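Local coordinates for protein extracellular ligand-binding receptor (Rhodopseudomonas palustris, PDB 4F06) that binds p-hydroxybenzoic acid, a lignin-derived aromatic compound, and probably delivers it as the solute-binding component of an ABC transporter, at residues Tyr149-Asp154 against Phe199-Ala204; Thr230-Thr235 against Ser251-Ala256; Ala245-Leu250 against Arg343-Val348; Asn339-Glu344 against Asn354-Thr359. One frame throughout, in Å; residues are numbered along the deposited sequence.

Interaction 1: residues Tyr149-Asp154 against Phe199-Ala204; sequences YGPGID and FTFLPA. With PHB (p-hydroxybenzoic acid), chain B; SO4 (sulfate ion), chain E.
The Tyr149 and Phe201 side chains cross at about a right angle, Tyr149 CE1 4.1 Å from Phe201 CE2, while Pro151 lays CD over the centre of one Tyr149 face, 3.4 Å above the plane. Sulfate O1, probably from the crystallisation liquor, lies at the Tyr149 edge. The Phe201 ring turns its edge to the ligand: CE1 comes 3.6 Å from PHB C3. Obliquely to that ring sit Pro151 CG and the CA of Gly152, 3.6 Å from Phe201 CD2; the bare CA lets the helix lie close. With CG between its backbone N and carbonyl carbon (chi1 76°), Tyr149 is directed across the helix start, and its OH donates to PHB O2' over 2.7 Å. Pro203 CB packs 3.5 Å from that same OH, a rigid apolar neighbour beside the polar end. A phenylalanine in place of Tyr149 would probably keep much of the ring packing but leave carboxylate oxygen O2' without this donor. At the far end of the ligand, the backbone N of Ala204 reaches PHB O4 at 3.1 Å, nearly straight (176°). Tyr149 is the N-cap of helix 150-165, and Phe201 ends strand 197-201: the ligand is held where a helix begins and a strand ends, the usual place for a binding site in the alpha/beta lobe of a periplasmic binding protein.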
loop_
_atom_site.group_PDB
_atom_site.type_symbol
_atom_site.label_atom_id
_atom_site.label_comp_id
_atom_site.label_asym_id
_atom_site.label_seq_id
_atom_site.Cartn_x
_atom_site.Cartn_y
_atom_site.Cartn_z
ATOM N N TYR A 149 -14.522 -2.019 5.153
ATOM C CA TYR A 149 -14.484 -2.708 3.856
ATOM C C TYR A 149 -13.275 -3.641 3.881
ATOM O O TYR A 149 -12.566 -3.726 4.875
ATOM C CB TYR A 149 -14.491 -1.737 2.637
ATOM C CG TYR A 149 -13.174 -1.008 2.334
ATOM C CD1 TYR A 149 -12.471 -0.268 3.309
ATOM C CD2 TYR A 149 -12.688 -1.008 1.042
ATOM C CE1 TYR A 149 -11.283 0.386 2.969
ATOM C CE2 TYR A 149 -11.504 -0.354 0.704
ATOM C CZ TYR A 149 -10.808 0.324 1.684
ATOM O OH TYR A 149 -9.636 0.986 1.368
ATOM N N GLY A 150 -13.016 -4.325 2.766
ATOM C CA GLY A 150 -12.073 -5.449 2.688
ATOM C C GLY A 150 -10.795 -5.309 3.513
ATOM O O GLY A 150 -10.528 -6.141 4.376
ATOM N N PRO A 151 -9.970 -4.284 3.258
ATOM C CA PRO A 151 -8.662 -4.252 3.912
ATOM C C PRO A 151 -8.803 -3.902 5.400
ATOM O O PRO A 151 -7.972 -4.326 6.208
ATOM C CB PRO A 151 -7.896 -3.176 3.113
ATOM C CG PRO A 151 -8.977 -2.305 2.535
ATOM C CD PRO A 151 -10.103 -3.259 2.197
ATOM N N GLY A 152 -9.836 -3.136 5.778
ATOM C CA GLY A 152 -10.067 -2.869 7.205
ATOM C C GLY A 152 -10.443 -4.122 7.969
ATOM O O GLY A 152 -9.984 -4.354 9.089
ATOM N N ILE A 153 -11.313 -4.945 7.360
ATOM C CA ILE A 153 -11.724 -6.218 7.966
ATOM C C ILE A 153 -10.512 -7.158 8.100
ATOM O O ILE A 153 -10.324 -7.751 9.162
ATOM C CB ILE A 153 -12.860 -6.845 7.136
ATOM C CG1 ILE A 153 -14.109 -5.945 7.247
ATOM C CG2 ILE A 153 -13.168 -8.241 7.693
ATOM C CD1 ILE A 153 -15.224 -6.220 6.239
ATOM N N ASP A 154 -9.629 -7.203 7.091
ATOM C CA ASP A 154 -8.398 -7.987 7.212
ATOM C C ASP A 154 -7.553 -7.455 8.394
ATOM O O ASP A 154 -7.034 -8.218 9.191
ATOM C CB ASP A 154 -7.528 -7.866 5.972
ATOM C CG ASP A 154 -7.834 -8.842 4.855
ATOM O OD1 ASP A 154 -8.793 -9.607 4.881
ATOM O OD2 ASP A 154 -7.090 -8.737 3.854
ATOM N N PHE A 199 -5.596 0.685 17.791
ATOM C CA PHE A 199 -5.034 0.221 16.523
ATOM C C PHE A 199 -5.989 0.634 15.417
ATOM O O PHE A 199 -7.188 0.366 15.521
ATOM C CB PHE A 199 -4.847 -1.304 16.478
ATOM C CG PHE A 199 -4.489 -1.768 15.097
ATOM C CD1 PHE A 199 -3.223 -1.469 14.553
ATOM C CD2 PHE A 199 -5.424 -2.436 14.322
ATOM C CE1 PHE A 199 -2.900 -1.838 13.250
ATOM C CE2 PHE A 199 -5.104 -2.815 13.022
ATOM C CZ PHE A 199 -3.847 -2.534 12.491
ATOM N N THR A 200 -5.473 1.284 14.373
ATOM C CA THR A 200 -6.326 1.754 13.297
ATOM C C THR A 200 -5.749 1.556 11.915
ATOM O O THR A 200 -4.531 1.579 11.680
ATOM C CB THR A 200 -6.701 3.249 13.536
ATOM O OG1 THR A 200 -7.744 3.658 12.639
ATOM C CG2 THR A 200 -5.515 4.127 13.298
ATOM N N PHE A 201 -6.679 1.362 10.983
ATOM C CA PHE A 201 -6.441 1.491 9.560
ATOM C C PHE A 201 -7.620 2.237 8.923
ATOM O O PHE A 201 -8.784 1.896 9.219
ATOM C CB PHE A 201 -6.383 0.115 8.852
ATOM C CG PHE A 201 -6.584 0.229 7.355
ATOM C CD1 PHE A 201 -5.569 0.682 6.492
ATOM C CD2 PHE A 201 -7.849 -0.061 6.802
ATOM C CE1 PHE A 201 -5.780 0.860 5.148
ATOM C CE2 PHE A 201 -8.061 0.114 5.436
ATOM C CZ PHE A 201 -7.043 0.572 4.605
ATOM N N LEU A 202 -7.303 3.211 8.067
ATOM C CA LEU A 202 -8.249 3.763 7.099
ATOM C C LEU A 202 -7.408 3.928 5.831
ATOM O O LEU A 202 -6.188 4.065 5.903
ATOM C CB LEU A 202 -8.812 5.126 7.537
ATOM C CG LEU A 202 -9.326 5.251 8.979
ATOM C CD1 LEU A 202 -8.216 5.632 9.948
ATOM C CD2 LEU A 202 -10.420 6.291 9.024
ATOM N N PRO A 203 -8.016 3.984 4.639
ATOM C CA PRO A 203 -7.221 4.171 3.407
ATOM C C PRO A 203 -6.566 5.550 3.448
ATOM O O PRO A 203 -7.180 6.569 3.858
ATOM C CB PRO A 203 -8.276 4.100 2.286
ATOM C CG PRO A 203 -9.582 4.426 2.980
ATOM C CD PRO A 203 -9.458 3.835 4.383
ATOM N N ALA A 204 -5.300 5.592 3.034
ATOM C CA ALA A 204 -4.558 6.866 3.069
ATOM C C ALA A 204 -5.264 7.898 2.216
ATOM O O ALA A 204 -5.705 7.648 1.097
ATOM C CB ALA A 204 -3.165 6.625 2.579
HETATM C "C1'" PHB B . -7.306 -0.826 -0.293
HETATM O "O1'" PHB B . -6.924 -2.000 -0.386
HETATM O "O2'" PHB B . -8.480 -0.454 -0.638
HETATM C C1 PHB B . -6.364 0.171 0.304
HETATM C C2 PHB B . -5.351 -0.251 1.187
HETATM C C3 PHB B . -4.516 0.668 1.776
HETATM C C4 PHB B . -4.683 2.016 1.540
HETATM C C5 PHB B . -5.675 2.450 0.685
HETATM C C6 PHB B . -6.532 1.545 0.071
HETATM O O4 PHB B . -3.922 2.958 2.133
HETATM S S SO4 E . -15.098 -4.414 -0.419
HETATM O O1 SO4 E . -15.073 -2.938 -0.746
HETATM O O2 SO4 E . -16.154 -4.993 -1.280
HETATM O O3 SO4 E . -13.672 -4.691 -0.504
HETATM O O4 SO4 E . -15.437 -4.632 0.986
#

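Interaction 2: residues Thr230-Thr235 against Ser251-Ala256; sequences TGDVVT and STYHYA. With PHB (p-hydroxybenzoic acid), chain B.
Tyr253, Gly231 and Ser251 bury the most surface here, and the first two meet as ring and backbone. The CA of Gly231 stands over the Tyr253 ring in a CH-pi contact, 3.5 Å from the centroid and 16° off the normal, with Asp232 N over the same face nearer the rim. A CB on Gly231 would run into the phenol ring, so glycine fits where the chain must lie flat on it. His254 points CE1 at the centre of the opposite face. Thus positioned, Tyr253 OH donates to Asp232 OD1 over 2.8 Å, arriving from above the carboxylate plane, 69° out of it. The same OD1 accepts the ligand hydroxyl, PHB O4, at 2.7 Å, while the other oxygen, OD2, takes Thr230 OG1 on its anti lone pair. Three donors therefore grip one buried carboxylate and fix its rotation, and Tyr253, by bonding Asp232, serves as second shell to the partner of the ligand's hydroxyl. Ser251, whose hydroxyl is bonded to Arg343, packs against the Val234 methyl CG2, 3.4 Å from Ser251 OG. Gly231 N donates to Thr252 O at 2.9 Å, just where the chain leaves its parallel pairing of Thr230 with Thr252 for a 3-10 turn. Strands 226-230 and 250-253 are parallel neighbours, and the turn at the end of the first presents Asp232 to the hydroxyl of the aromatic ligand, a loop-borne site of the kind found at strand ends in alpha/beta binding-protein lobes.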
loop_
_atom_site.group_PDB
_atom_site.type_symbol
_atom_site.label_atom_id
_atom_site.label_comp_id
_atom_site.label_asym_id
_atom_site.label_seq_id
_atom_site.Cartn_x
_atom_site.Cartn_y
_atom_site.Cartn_z
ATOM N N THR A 230 -1.249 1.074 10.868
ATOM C CA THR A 230 -0.431 0.758 9.717
ATOM C C THR A 230 -0.008 2.115 9.118
ATOM O O THR A 230 -0.595 3.194 9.364
ATOM C CB THR A 230 -1.161 -0.124 8.729
ATOM O OG1 THR A 230 -2.361 0.548 8.304
ATOM C CG2 THR A 230 -1.514 -1.473 9.339
ATOM N N GLY A 231 1.005 2.050 8.277
ATOM C CA GLY A 231 1.582 3.284 7.699
ATOM C C GLY A 231 0.636 4.031 6.777
ATOM O O GLY A 231 0.875 5.197 6.476
ATOM N N ASP A 232 -0.469 3.405 6.371
ATOM C CA ASP A 232 -1.521 4.093 5.617
ATOM C C ASP A 232 -1.980 5.350 6.324
ATOM O O ASP A 232 -2.456 6.281 5.672
ATOM C CB ASP A 232 -2.706 3.136 5.482
ATOM C CG ASP A 232 -2.258 1.824 4.887
ATOM O OD1 ASP A 232 -2.109 1.734 3.662
ATOM O OD2 ASP A 232 -1.976 0.897 5.684
ATOM N N VAL A 233 -1.895 5.348 7.648
ATOM C CA VAL A 233 -2.514 6.407 8.447
ATOM C C VAL A 233 -1.609 7.631 8.609
ATOM O O VAL A 233 -2.092 8.690 9.013
ATOM C CB VAL A 233 -2.975 5.788 9.787
ATOM C CG1 VAL A 233 -3.614 6.839 10.695
ATOM C CG2 VAL A 233 -3.930 4.610 9.545
ATOM N N VAL A 234 -0.314 7.500 8.265
ATOM C CA VAL A 234 0.669 8.555 8.480
ATOM C C VAL A 234 1.554 8.732 7.255
ATOM O O VAL A 234 2.740 8.976 7.345
ATOM C CB VAL A 234 1.493 8.339 9.749
ATOM C CG1 VAL A 234 0.644 8.589 10.994
ATOM C CG2 VAL A 234 2.093 6.939 9.773
ATOM N N THR A 235 0.962 8.695 6.073
ATOM C CA THR A 235 1.743 8.909 4.858
ATOM C C THR A 235 2.441 10.254 4.872
ATOM O O THR A 235 1.924 11.266 5.365
ATOM C CB THR A 235 0.967 8.701 3.565
ATOM O OG1 THR A 235 -0.094 9.635 3.479
ATOM C CG2 THR A 235 0.427 7.265 3.486
ATOM N N SER A 251 3.710 3.496 13.766
ATOM C CA SER A 251 3.084 2.762 12.677
ATOM C C SER A 251 3.982 1.661 12.200
ATOM O O SER A 251 5.213 1.780 12.290
ATOM C CB SER A 251 2.735 3.719 11.518
ATOM O OG SER A 251 3.899 4.315 10.959
ATOM N N THR A 252 3.400 0.629 11.584
ATOM C CA THR A 252 4.175 -0.392 10.909
ATOM C C THR A 252 3.916 -0.285 9.410
ATOM O O THR A 252 2.777 -0.126 8.961
ATOM C CB THR A 252 3.876 -1.800 11.442
ATOM O OG1 THR A 252 2.454 -1.971 11.436
ATOM C CG2 THR A 252 4.457 -1.968 12.851
ATOM N N TYR A 253 4.964 -0.398 8.618
ATOM C CA TYR A 253 4.799 -0.289 7.187
ATOM C C TYR A 253 6.034 -0.776 6.480
ATOM O O TYR A 253 7.157 -0.796 7.039
ATOM C CB TYR A 253 4.559 1.154 6.750
ATOM C CG TYR A 253 3.523 1.390 5.658
ATOM C CD1 TYR A 253 2.315 0.642 5.610
ATOM C CD2 TYR A 253 3.654 2.461 4.749
ATOM C CE1 TYR A 253 1.301 0.942 4.695
ATOM C CE2 TYR A 253 2.628 2.806 3.876
ATOM C CZ TYR A 253 1.465 2.054 3.851
ATOM O OH TYR A 253 0.467 2.421 2.964
ATOM N N HIS A 254 5.850 -1.125 5.214
ATOM C CA HIS A 254 6.898 -1.672 4.351
ATOM C C HIS A 254 7.766 -0.600 3.672
ATOM O O HIS A 254 8.785 -0.931 3.088
ATOM C CB HIS A 254 6.231 -2.566 3.281
ATOM C CG HIS A 254 5.245 -1.779 2.500
ATOM N ND1 HIS A 254 4.102 -1.255 3.071
ATOM C CD2 HIS A 254 5.310 -1.306 1.206
ATOM C CE1 HIS A 254 3.488 -0.477 2.160
ATOM N NE2 HIS A 254 4.201 -0.512 1.012
ATOM N N TYR A 255 7.359 0.663 3.727
ATOM C CA TYR A 255 8.136 1.712 3.078
ATOM C C TYR A 255 8.040 2.997 3.865
ATOM O O TYR A 255 6.936 3.428 4.228
ATOM C CB TYR A 255 7.683 1.967 1.610
ATOM C CG TYR A 255 8.534 3.041 0.934
ATOM C CD1 TYR A 255 9.894 2.809 0.693
ATOM C CD2 TYR A 255 8.017 4.310 0.619
ATOM C CE1 TYR A 255 10.703 3.788 0.121
ATOM C CE2 TYR A 255 8.837 5.279 0.009
ATOM C CZ TYR A 255 10.177 5.024 -0.185
ATOM O OH TYR A 255 10.972 6.008 -0.741
ATOM N N ALA A 256 9.187 3.664 4.012
ATOM C CA ALA A 256 9.263 5.053 4.488
ATOM C C ALA A 256 10.130 5.848 3.528
ATOM O O ALA A 256 11.177 5.355 3.096
ATOM C CB ALA A 256 9.843 5.158 5.911
HETATM C "C1'" PHB B . -7.306 -0.826 -0.293
HETATM O "O1'" PHB B . -6.924 -2.000 -0.386
HETATM O "O2'" PHB B . -8.480 -0.454 -0.638
HETATM C C1 PHB B . -6.364 0.171 0.304
HETATM C C2 PHB B . -5.351 -0.251 1.187
HETATM C C3 PHB B . -4.516 0.668 1.776
HETATM C C4 PHB B . -4.683 2.016 1.540
HETATM C C5 PHB B . -5.675 2.450 0.685
HETATM C C6 PHB B . -6.532 1.545 0.071
HETATM O O4 PHB B . -3.922 2.958 2.133
#

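Interaction 3: residues Ala245-Leu250 against Arg343-Val348; sequences AGLGIL and REVEKV
A type II beta turn, Gly246 to Ile249, brings the chain into strand 250-253 and lays it along the antiparallel strand 336-348. Val345 faces this turn: its CB comes 3.4 Å from Gly246 O, and its methyl CG2 lies 4.0 Å from Ile249 CB. The valine has CG1 anti to its backbone N (chi1 177°) and CG2 beside that N, and its beta branch suits the place because the two methyls pack beside Gly246 O and Ile249 at once. Two backbone bonds fix the register round it. Gly248 N donates to Val345 O at 3.0 Å and 172°, and Val345 N returns a bond to Ile249 O. Gly248 takes a positive phi, as the third position of a type II turn requires, where a side chain would be jammed against the preceding carbonyl. From there the chain enters the mixed sheet between strands 226-230 and 336-348: Leu250 and Glu344 form a non-hydrogen-bonded antiparallel pair, with Leu250 CD2 3.9 Å from Glu344 CB. The glutamate chain is fully extended, so that its aliphatic part runs past the turn and OE2 ends 3.6 Å from Gly248 CA. Further along the strand, Leu247 CD2 rests on backbone, 3.5 Å from Lys347 N and close to Glu346 CA. The amine of Lys347 leads away to a salt bridge with Glu244, and Glu346 pairs with Arg355 of the adjoining strand.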
loop_
_atom_site.group_PDB
_atom_site.type_symbol
_atom_site.label_atom_id
_atom_site.label_comp_id
_atom_site.label_asym_id
_atom_site.label_seq_id
_atom_site.Cartn_x
_atom_site.Cartn_y
_atom_site.Cartn_z
ATOM N N ALA A 245 2.084 18.136 16.356
ATOM C CA ALA A 245 1.192 17.381 17.234
ATOM C C ALA A 245 1.194 15.875 16.855
ATOM O O ALA A 245 0.773 15.048 17.660
ATOM C CB ALA A 245 -0.206 17.949 17.160
ATOM N N GLY A 246 1.642 15.499 15.660
ATOM C CA GLY A 246 1.723 14.078 15.306
ATOM C C GLY A 246 2.957 13.376 15.832
ATOM O O GLY A 246 3.070 12.145 15.714
ATOM N N LEU A 247 3.903 14.104 16.459
ATOM C CA LEU A 247 5.126 13.467 16.948
ATOM C C LEU A 247 4.775 12.325 17.881
ATOM O O LEU A 247 3.924 12.429 18.770
ATOM C CB LEU A 247 6.035 14.451 17.729
ATOM C CG LEU A 247 6.729 15.481 16.841
ATOM C CD1 LEU A 247 7.335 16.606 17.690
ATOM C CD2 LEU A 247 7.827 14.838 15.971
ATOM N N GLY A 248 5.490 11.206 17.700
ATOM C CA GLY A 248 5.330 10.058 18.551
ATOM C C GLY A 248 4.362 9.015 18.073
ATOM O O GLY A 248 4.368 7.900 18.600
ATOM N N ILE A 249 3.561 9.306 17.041
ATOM C CA ILE A 249 2.614 8.286 16.566
ATOM C C ILE A 249 3.437 7.116 15.974
ATOM O O ILE A 249 4.355 7.327 15.165
ATOM C CB ILE A 249 1.661 8.859 15.500
ATOM C CG1 ILE A 249 0.680 9.842 16.192
ATOM C CG2 ILE A 249 0.909 7.729 14.755
ATOM C CD1 ILE A 249 -0.116 10.697 15.198
ATOM N N LEU A 250 3.062 5.899 16.338
ATOM C CA LEU A 250 3.722 4.680 15.897
ATOM C C LEU A 250 2.969 4.060 14.716
ATOM O O LEU A 250 1.717 4.042 14.690
ATOM C CB LEU A 250 3.769 3.648 17.030
ATOM C CG LEU A 250 4.554 4.110 18.261
ATOM C CD1 LEU A 250 4.364 3.138 19.416
ATOM C CD2 LEU A 250 6.035 4.287 17.923
ATOM N N ARG A 343 7.908 2.338 12.783
ATOM C CA ARG A 343 8.348 3.735 12.663
ATOM C C ARG A 343 7.664 4.560 13.728
ATOM O O ARG A 343 6.618 4.187 14.274
ATOM C CB ARG A 343 7.969 4.330 11.296
ATOM C CG ARG A 343 8.352 3.432 10.097
ATOM C CD ARG A 343 7.218 2.509 9.639
ATOM N NE ARG A 343 5.990 3.268 9.334
ATOM C CZ ARG A 343 5.806 3.988 8.222
ATOM N NH1 ARG A 343 6.671 3.947 7.192
ATOM N NH2 ARG A 343 4.745 4.790 8.142
ATOM N N GLU A 344 8.264 5.709 13.993
ATOM C CA GLU A 344 7.670 6.731 14.859
ATOM C C GLU A 344 7.732 8.065 14.127
ATOM O O GLU A 344 8.772 8.376 13.498
ATOM C CB GLU A 344 8.475 6.831 16.182
ATOM C CG GLU A 344 7.924 7.850 17.161
ATOM C CD GLU A 344 8.756 7.890 18.445
ATOM O OE1 GLU A 344 9.439 6.914 18.731
ATOM O OE2 GLU A 344 8.726 8.881 19.145
ATOM N N VAL A 345 6.686 8.879 14.223
ATOM C CA VAL A 345 6.773 10.226 13.622
ATOM C C VAL A 345 7.778 11.037 14.432
ATOM O O VAL A 345 7.635 11.119 15.671
ATOM C CB VAL A 345 5.388 10.914 13.624
ATOM C CG1 VAL A 345 5.523 12.320 13.061
ATOM C CG2 VAL A 345 4.359 10.100 12.780
ATOM N N GLU A 346 8.781 11.592 13.747
ATOM C CA GLU A 346 9.855 12.348 14.386
ATOM C C GLU A 346 10.150 13.564 13.532
ATOM O O GLU A 346 9.844 13.595 12.370
ATOM C CB GLU A 346 11.162 11.516 14.451
ATOM C CG GLU A 346 11.062 10.319 15.359
ATOM C CD GLU A 346 12.400 9.621 15.553
ATOM O OE1 GLU A 346 13.460 10.096 15.009
ATOM O OE2 GLU A 346 12.379 8.596 16.280
ATOM N N LYS A 347 10.805 14.568 14.138
ATOM C CA LYS A 347 11.280 15.722 13.420
ATOM C C LYS A 347 12.784 15.566 13.311
ATOM O O LYS A 347 13.481 15.482 14.329
ATOM C CB LYS A 347 10.888 17.014 14.107
ATOM C CG LYS A 347 11.215 18.233 13.213
ATOM C CD LYS A 347 11.405 19.561 13.932
ATOM C CE LYS A 347 10.366 19.861 14.975
ATOM N NZ LYS A 347 10.578 21.276 15.436
ATOM N N VAL A 348 13.279 15.529 12.069
ATOM C CA VAL A 348 14.718 15.366 11.794
ATOM C C VAL A 348 15.121 16.431 10.771
ATOM O O VAL A 348 14.508 16.536 9.681
ATOM C CB VAL A 348 15.015 13.951 11.238
ATOM C CG1 VAL A 348 16.475 13.844 10.840
ATOM C CG2 VAL A 348 14.664 12.897 12.286
#

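Interaction 4: residues Asn339-Glu344 against Asn354-Thr359; sequences NVYLRE and NRELET
Tyr341 and Glu356 stack, ring and carboxylate planes 15° apart, with Glu356 OE2 over one face, 3.4 Å from Tyr341 CD1 and offset toward the rim; Glu356 OE1 is bonded to His259. At the ring edge Thr359 lies alongside, pointing the same way, and its OG1 approaches CD2 of Tyr341 at 3.4 Å. Asn339 donates from ND2, in its amide plane, to Tyr341 OH, which also bonds Arg324 O. With an alanine in place of Tyr341, Asn339 ND2 is likely to lose its acceptor and the Glu356 carboxylate the ring it packs on. Next along the same face, Arg343 has its CG beside the backbone N (chi1 -49°) and bends at chi2 and chi3, which lets its aliphatic part run beside Glu356, CG to CG 3.8 Å; Asn354 CB lies over one guanidinium face, and NE is bonded to Ser251 OG. A water in the guanidinium plane accepts from Arg343 NH1 and donates to Glu356 OE2, linking the opposite charges, which do not touch. These partners belong to a beta hairpin, strands 336-348 and 351-363, interrupted by a classic bulge: Leu357 and Glu358 both face Leu342. Leu342 O takes a bond of 2.8 Å from Leu357 N, nearly straight at 176°, and a weak one from Glu358 N. On the opposite face Leu342 CD2 sits 4.0 Å from Glu358 OE1. Leu357 CD1 comes 3.6 Å from Glu344 OE1.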
loop_
_atom_site.group_PDB
_atom_site.type_symbol
_atom_site.label_atom_id
_atom_site.label_comp_id
_atom_site.label_asym_id
_atom_site.label_seq_id
_atom_site.Cartn_x
_atom_site.Cartn_y
_atom_site.Cartn_z
ATOM N N ASN A 339 10.423 -6.644 4.109
ATOM C CA ASN A 339 10.519 -6.188 5.508
ATOM C C ASN A 339 9.305 -5.334 5.879
ATOM O O ASN A 339 8.736 -4.596 5.034
ATOM C CB ASN A 339 11.738 -5.272 5.641
ATOM C CG ASN A 339 13.043 -5.962 5.316
ATOM O OD1 ASN A 339 13.128 -7.211 5.268
ATOM N ND2 ASN A 339 14.077 -5.142 5.118
ATOM N N VAL A 340 8.909 -5.426 7.145
ATOM C CA VAL A 340 7.959 -4.475 7.735
ATOM C C VAL A 340 8.683 -3.745 8.831
ATOM O O VAL A 340 9.380 -4.390 9.642
ATOM C CB VAL A 340 6.695 -5.223 8.259
ATOM C CG1 VAL A 340 5.763 -4.254 8.992
ATOM C CG2 VAL A 340 5.968 -5.886 7.080
ATOM N N TYR A 341 8.612 -2.426 8.845
ATOM C CA TYR A 341 9.364 -1.635 9.805
ATOM C C TYR A 341 8.397 -1.026 10.831
ATOM O O TYR A 341 7.286 -0.629 10.493
ATOM C CB TYR A 341 10.124 -0.495 9.083
ATOM C CG TYR A 341 11.009 -0.970 7.962
ATOM C CD1 TYR A 341 10.522 -1.097 6.640
ATOM C CD2 TYR A 341 12.352 -1.268 8.206
ATOM C CE1 TYR A 341 11.319 -1.540 5.617
ATOM C CE2 TYR A 341 13.168 -1.657 7.157
ATOM C CZ TYR A 341 12.671 -1.796 5.867
ATOM O OH TYR A 341 13.507 -2.214 4.853
ATOM N N LEU A 342 8.868 -0.918 12.065
ATOM C CA LEU A 342 8.218 -0.062 13.062
ATOM C C LEU A 342 8.784 1.327 12.885
ATOM O O LEU A 342 10.018 1.483 12.868
ATOM C CB LEU A 342 8.487 -0.578 14.484
ATOM C CG LEU A 342 7.980 0.400 15.577
ATOM C CD1 LEU A 342 6.451 0.500 15.588
ATOM C CD2 LEU A 342 8.541 -0.028 16.925
ATOM N N ARG A 343 7.908 2.338 12.783
ATOM C CA ARG A 343 8.348 3.735 12.663
ATOM C C ARG A 343 7.664 4.560 13.728
ATOM O O ARG A 343 6.618 4.187 14.274
ATOM C CB ARG A 343 7.969 4.330 11.296
ATOM C CG ARG A 343 8.352 3.432 10.097
ATOM C CD ARG A 343 7.218 2.509 9.639
ATOM N NE ARG A 343 5.990 3.268 9.334
ATOM C CZ ARG A 343 5.806 3.988 8.222
ATOM N NH1 ARG A 343 6.671 3.947 7.192
ATOM N NH2 ARG A 343 4.745 4.790 8.142
ATOM N N GLU A 344 8.264 5.709 13.993
ATOM C CA GLU A 344 7.670 6.731 14.859
ATOM C C GLU A 344 7.732 8.065 14.127
ATOM O O GLU A 344 8.772 8.376 13.498
ATOM C CB GLU A 344 8.475 6.831 16.182
ATOM C CG GLU A 344 7.924 7.850 17.161
ATOM C CD GLU A 344 8.756 7.890 18.445
ATOM O OE1 GLU A 344 9.439 6.914 18.731
ATOM O OE2 GLU A 344 8.726 8.881 19.145
ATOM N N ASN A 354 8.597 9.569 9.054
ATOM C CA ASN A 354 8.389 8.304 9.786
ATOM C C ASN A 354 9.760 7.676 9.953
ATOM O O ASN A 354 10.299 7.091 8.993
ATOM C CB ASN A 354 7.438 7.386 8.992
ATOM C CG ASN A 354 6.025 7.948 8.953
ATOM O OD1 ASN A 354 5.449 8.180 7.860
ATOM N ND2 ASN A 354 5.461 8.178 10.088
ATOM N N ARG A 355 10.354 7.815 11.145
ATOM C CA ARG A 355 11.690 7.277 11.357
ATOM C C ARG A 355 11.576 5.777 11.620
ATOM O O ARG A 355 10.874 5.373 12.553
ATOM C CB ARG A 355 12.306 7.937 12.584
ATOM C CG ARG A 355 13.749 7.455 12.895
ATOM C CD ARG A 355 14.713 8.274 12.029
ATOM N NE ARG A 355 16.118 8.015 12.245
ATOM C CZ ARG A 355 16.884 8.574 13.179
ATOM N NH1 ARG A 355 18.178 8.216 13.237
ATOM N NH2 ARG A 355 16.387 9.476 14.040
ATOM N N GLU A 356 12.265 4.953 10.838
ATOM C CA GLU A 356 12.256 3.492 11.051
ATOM C C GLU A 356 13.145 3.157 12.238
ATOM O O GLU A 356 14.352 3.496 12.246
ATOM C CB GLU A 356 12.734 2.745 9.795
ATOM C CG GLU A 356 11.768 2.978 8.612
ATOM C CD GLU A 356 12.294 2.443 7.305
ATOM O OE1 GLU A 356 13.547 2.364 7.140
ATOM O OE2 GLU A 356 11.483 2.144 6.399
ATOM N N LEU A 357 12.562 2.480 13.226
ATOM C CA LEU A 357 13.239 2.182 14.502
ATOM C C LEU A 357 13.561 0.690 14.625
ATOM O O LEU A 357 14.430 0.312 15.399
ATOM C CB LEU A 357 12.327 2.539 15.689
ATOM C CG LEU A 357 11.857 3.968 15.776
ATOM C CD1 LEU A 357 11.008 4.128 17.017
ATOM C CD2 LEU A 357 13.022 4.937 15.808
ATOM N N GLU A 358 12.788 -0.164 13.952
ATOM C CA GLU A 358 12.974 -1.597 14.035
ATOM C C GLU A 358 12.558 -2.220 12.737
ATOM O O GLU A 358 11.641 -1.724 12.077
ATOM C CB GLU A 358 12.180 -2.154 15.212
ATOM C CG GLU A 358 12.424 -3.613 15.489
ATOM C CD GLU A 358 11.706 -4.070 16.762
ATOM O OE1 GLU A 358 10.823 -3.343 17.278
ATOM O OE2 GLU A 358 11.974 -5.203 17.191
ATOM N N THR A 359 13.224 -3.300 12.358
ATOM C CA THR A 359 12.903 -4.062 11.142
ATOM C C THR A 359 12.411 -5.462 11.508
ATOM O O THR A 359 13.004 -6.103 12.379
ATOM C CB THR A 359 14.185 -4.225 10.277
ATOM O OG1 THR A 359 14.687 -2.911 9.970
ATOM C CG2 THR A 359 13.877 -4.924 8.954
HETATM O O HOH W 1 8.727 1.886 6.730
#

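In the fold
All four contacts reach one mixed sheet, and the ligand lies at one end of the series. Interactions 1 and 2, centres about 12 Å apart, both touch p-hydroxybenzoic acid and meet each other directly: Phe201 CE1 lies 3.7 Å from Asp232 CG. Interaction 2 passes to interactions 3 and 4 through Arg343, whose N lies 2.8 Å from Ser251 O, a probable hydrogen bond; its side chain remains about 11 Å from the ligand. Interactions 3 and 4 share Arg343 and Glu344 on strand 336-348, and the Glu346-Arg355 salt bridge (OE1 to NH2, 3.1 Å) ties them again. Interactions 1 and 3 do not touch, their centres being about 21 Å apart.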